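Local structure of member of DUF4221 family (Bacteroides vulgatus, 3S9J) at residues P186-E191 and M244-G249. The protein is of unknown function but folds as a six-bladed beta-propeller and belongs to the DUF4221 family. Residues are numbered along the deposited sequence; the frame is centred on the assembly and turned at random.
Sequences PIFKEE and MKPKLG
Ile187 meets the Pro246 ring with the end of its longer branch: CD1 lies 3.7 Å from Pro246 CG, the two side chains crossing nearly at right angles. With CG1 between the backbone N and the carbonyl carbon (chi1 64°) and the chain then extended, this branch points its CD1 at the proline, while CG1 lies over one face of the Phe188 ring, offset toward its rim. The Ile187 carbonyl oxygen is buried against Pro246 CD and finds no hydrogen-bond partner. Phe188 meets the neighbouring part of the same proline rim, its CE1 3.5 Å from Pro246 CB, while its CD1 reaches Leu248 CD2 at 3.8 Å; the ring also meets that of Trp161 and rests on Tyr199. Lys189 bends its chain back so that NZ comes 3.1 Å from Lys245 NZ. Two donors so close form no bond, and as Lys189 has two conformers this approach is doubtful. A bend at chi2 (82°) brings the Glu190 carboxylate to the backbone of 244-249, where OE1 accepts the N-H of Leu248 N at 3.0 Å. The bond is fairly straight, 160° at the hydrogen, but the donor stands well above the carboxylate plane. A water also donates to Glu190 OE1, at a modelled 2.5 Å so short that its exact length is doubtful; it donates to Pro246 O and accepts the amide N-H of Lys189. The segments lie in loops that leave consecutive propeller blades, after their last strands 177-183 and 231-235, and the backbone of Gly249 pairs with Ala196 and Gly197. The chemistry is thus divided: Ile187, Phe188, Pro246 and Leu248 form a small apolar cluster, and beside it one carboxylate oxygen and one water tie the two irregular backbones together without a sheet ladder.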
loop_
_atom_site.group_PDB
_atom_site.type_symbol
_atom_site.label_atom_id
_atom_site.label_comp_id
_atom_site.label_asym_id
_atom_site.label_seq_id
_atom_site.Cartn_x
_atom_site.Cartn_y
_atom_site.Cartn_z
ATOM N N PRO A 186 -1.270 8.179 20.368
ATOM C CA PRO A 186 -2.458 8.399 21.222
ATOM C C PRO A 186 -3.427 9.401 20.604
ATOM O O PRO A 186 -3.732 10.439 21.214
ATOM C CB PRO A 186 -1.848 8.944 22.518
ATOM C CG PRO A 186 -0.650 9.720 22.046
ATOM C CD PRO A 186 -0.086 8.893 20.888
ATOM N N ILE A 187 -3.906 9.083 19.408
ATOM C CA ILE A 187 -4.786 9.981 18.645
ATOM C C ILE A 187 -6.169 9.385 18.397
ATOM O O ILE A 187 -6.914 9.910 17.575
ATOM C CB ILE A 187 -4.132 10.401 17.292
ATOM C CG1 ILE A 187 -3.934 9.194 16.363
ATOM C CG2 ILE A 187 -2.814 11.121 17.542
ATOM C CD1 ILE A 187 -3.215 9.522 15.020
ATOM N N PHE A 188 -6.483 8.277 19.073
ATOM C CA PHE A 188 -7.727 7.534 18.888
ATOM C C PHE A 188 -8.553 7.650 20.164
ATOM O O PHE A 188 -8.182 7.120 21.204
ATOM C CB PHE A 188 -7.422 6.078 18.567
ATOM C CG PHE A 188 -6.538 5.928 17.386
ATOM C CD1 PHE A 188 -7.060 6.050 16.105
ATOM C CD2 PHE A 188 -5.187 5.707 17.544
ATOM C CE1 PHE A 188 -6.238 5.946 14.994
ATOM C CE2 PHE A 188 -4.360 5.579 16.431
ATOM C CZ PHE A 188 -4.889 5.713 15.165
ATOM N N LYS A 189 -9.675 8.355 20.065
ATOM C CA LYS A 189 -10.449 8.804 21.230
ATOM C C LYS A 189 -11.657 7.917 21.556
ATOM O O LYS A 189 -12.045 7.783 22.706
ATOM C CB LYS A 189 -10.928 10.238 20.985
ATOM C CG LYS A 189 -9.816 11.224 20.588
ATOM C CD LYS A 189 -8.579 11.083 21.490
ATOM C CE LYS A 189 -7.753 12.373 21.575
ATOM N NZ LYS A 189 -7.172 12.782 20.271
ATOM N N GLU A 190 -12.268 7.330 20.536
ATOM C CA GLU A 190 -13.497 6.559 20.741
ATOM C C GLU A 190 -13.222 5.214 21.392
ATOM O O GLU A 190 -12.238 4.552 21.065
ATOM C CB GLU A 190 -14.243 6.347 19.422
ATOM C CG GLU A 190 -14.726 7.635 18.766
ATOM C CD GLU A 190 -13.661 8.345 17.959
ATOM O OE1 GLU A 190 -12.669 7.688 17.567
ATOM O OE2 GLU A 190 -13.821 9.565 17.711
ATOM N N GLU A 191 -14.102 4.803 22.305
ATOM C CA GLU A 191 -13.947 3.536 23.003
ATOM C C GLU A 191 -15.158 2.652 22.747
ATOM O O GLU A 191 -16.088 2.594 23.547
ATOM C CB GLU A 191 -13.721 3.777 24.498
ATOM C CG GLU A 191 -12.372 4.453 24.785
ATOM C CD GLU A 191 -12.075 4.627 26.263
ATOM O OE1 GLU A 191 -13.033 4.808 27.042
ATOM O OE2 GLU A 191 -10.882 4.604 26.654
HETATM N N MSE A 244 -7.502 17.219 10.335
HETATM C CA MSE A 244 -8.191 16.052 10.890
HETATM C C MSE A 244 -7.358 15.214 11.849
HETATM O O MSE A 244 -6.107 15.216 11.816
HETATM C CB MSE A 244 -8.704 15.152 9.753
HETATM C CG MSE A 244 -7.634 14.466 8.959
HETATM SE SE MSE A 244 -8.338 13.202 7.631
HETATM C CE MSE A 244 -9.176 14.442 6.507
ATOM N N LYS A 245 -8.088 14.498 12.704
ATOM C CA LYS A 245 -7.569 13.382 13.491
ATOM C C LYS A 245 -8.499 12.188 13.270
ATOM O O LYS A 245 -9.638 12.357 12.813
ATOM C CB LYS A 245 -7.481 13.729 14.990
ATOM C CG LYS A 245 -6.667 14.997 15.293
ATOM C CD LYS A 245 -5.609 14.821 16.417
ATOM C CE LYS A 245 -6.207 14.606 17.803
ATOM N NZ LYS A 245 -5.145 14.639 18.880
ATOM N N PRO A 246 -8.015 10.966 13.545
ATOM C CA PRO A 246 -8.827 9.841 13.169
ATOM C C PRO A 246 -10.134 9.749 13.928
ATOM O O PRO A 246 -10.278 10.272 15.037
ATOM C CB PRO A 246 -7.920 8.620 13.473
ATOM C CG PRO A 246 -6.547 9.168 13.475
ATOM C CD PRO A 246 -6.703 10.529 14.056
ATOM N N LYS A 247 -11.092 9.142 13.262
ATOM C CA LYS A 247 -12.416 8.908 13.828
ATOM C C LYS A 247 -12.671 7.432 13.621
ATOM O O LYS A 247 -12.870 6.976 12.495
ATOM C CB LYS A 247 -13.492 9.741 13.120
ATOM C CG LYS A 247 -14.610 10.228 14.056
ATOM C CD LYS A 247 -15.698 9.190 14.327
ATOM C CE LYS A 247 -16.958 9.441 13.489
ATOM N NZ LYS A 247 -17.206 8.400 12.425
ATOM N N LEU A 248 -12.641 6.687 14.711
ATOM C CA LEU A 248 -12.896 5.265 14.613
ATOM C C LEU A 248 -14.363 5.016 14.256
ATOM O O LEU A 248 -15.246 5.717 14.726
ATOM C CB LEU A 248 -12.545 4.579 15.925
ATOM C CG LEU A 248 -11.071 4.657 16.360
ATOM C CD1 LEU A 248 -10.904 3.998 17.726
ATOM C CD2 LEU A 248 -10.133 3.979 15.336
ATOM N N GLY A 249 -14.600 3.990 13.458
ATOM C CA GLY A 249 -15.947 3.524 13.189
ATOM C C GLY A 249 -16.420 2.562 14.262
ATOM O O GLY A 249 -15.644 1.766 14.793
HETATM O O HOH W 1 -10.463 8.803 17.418
#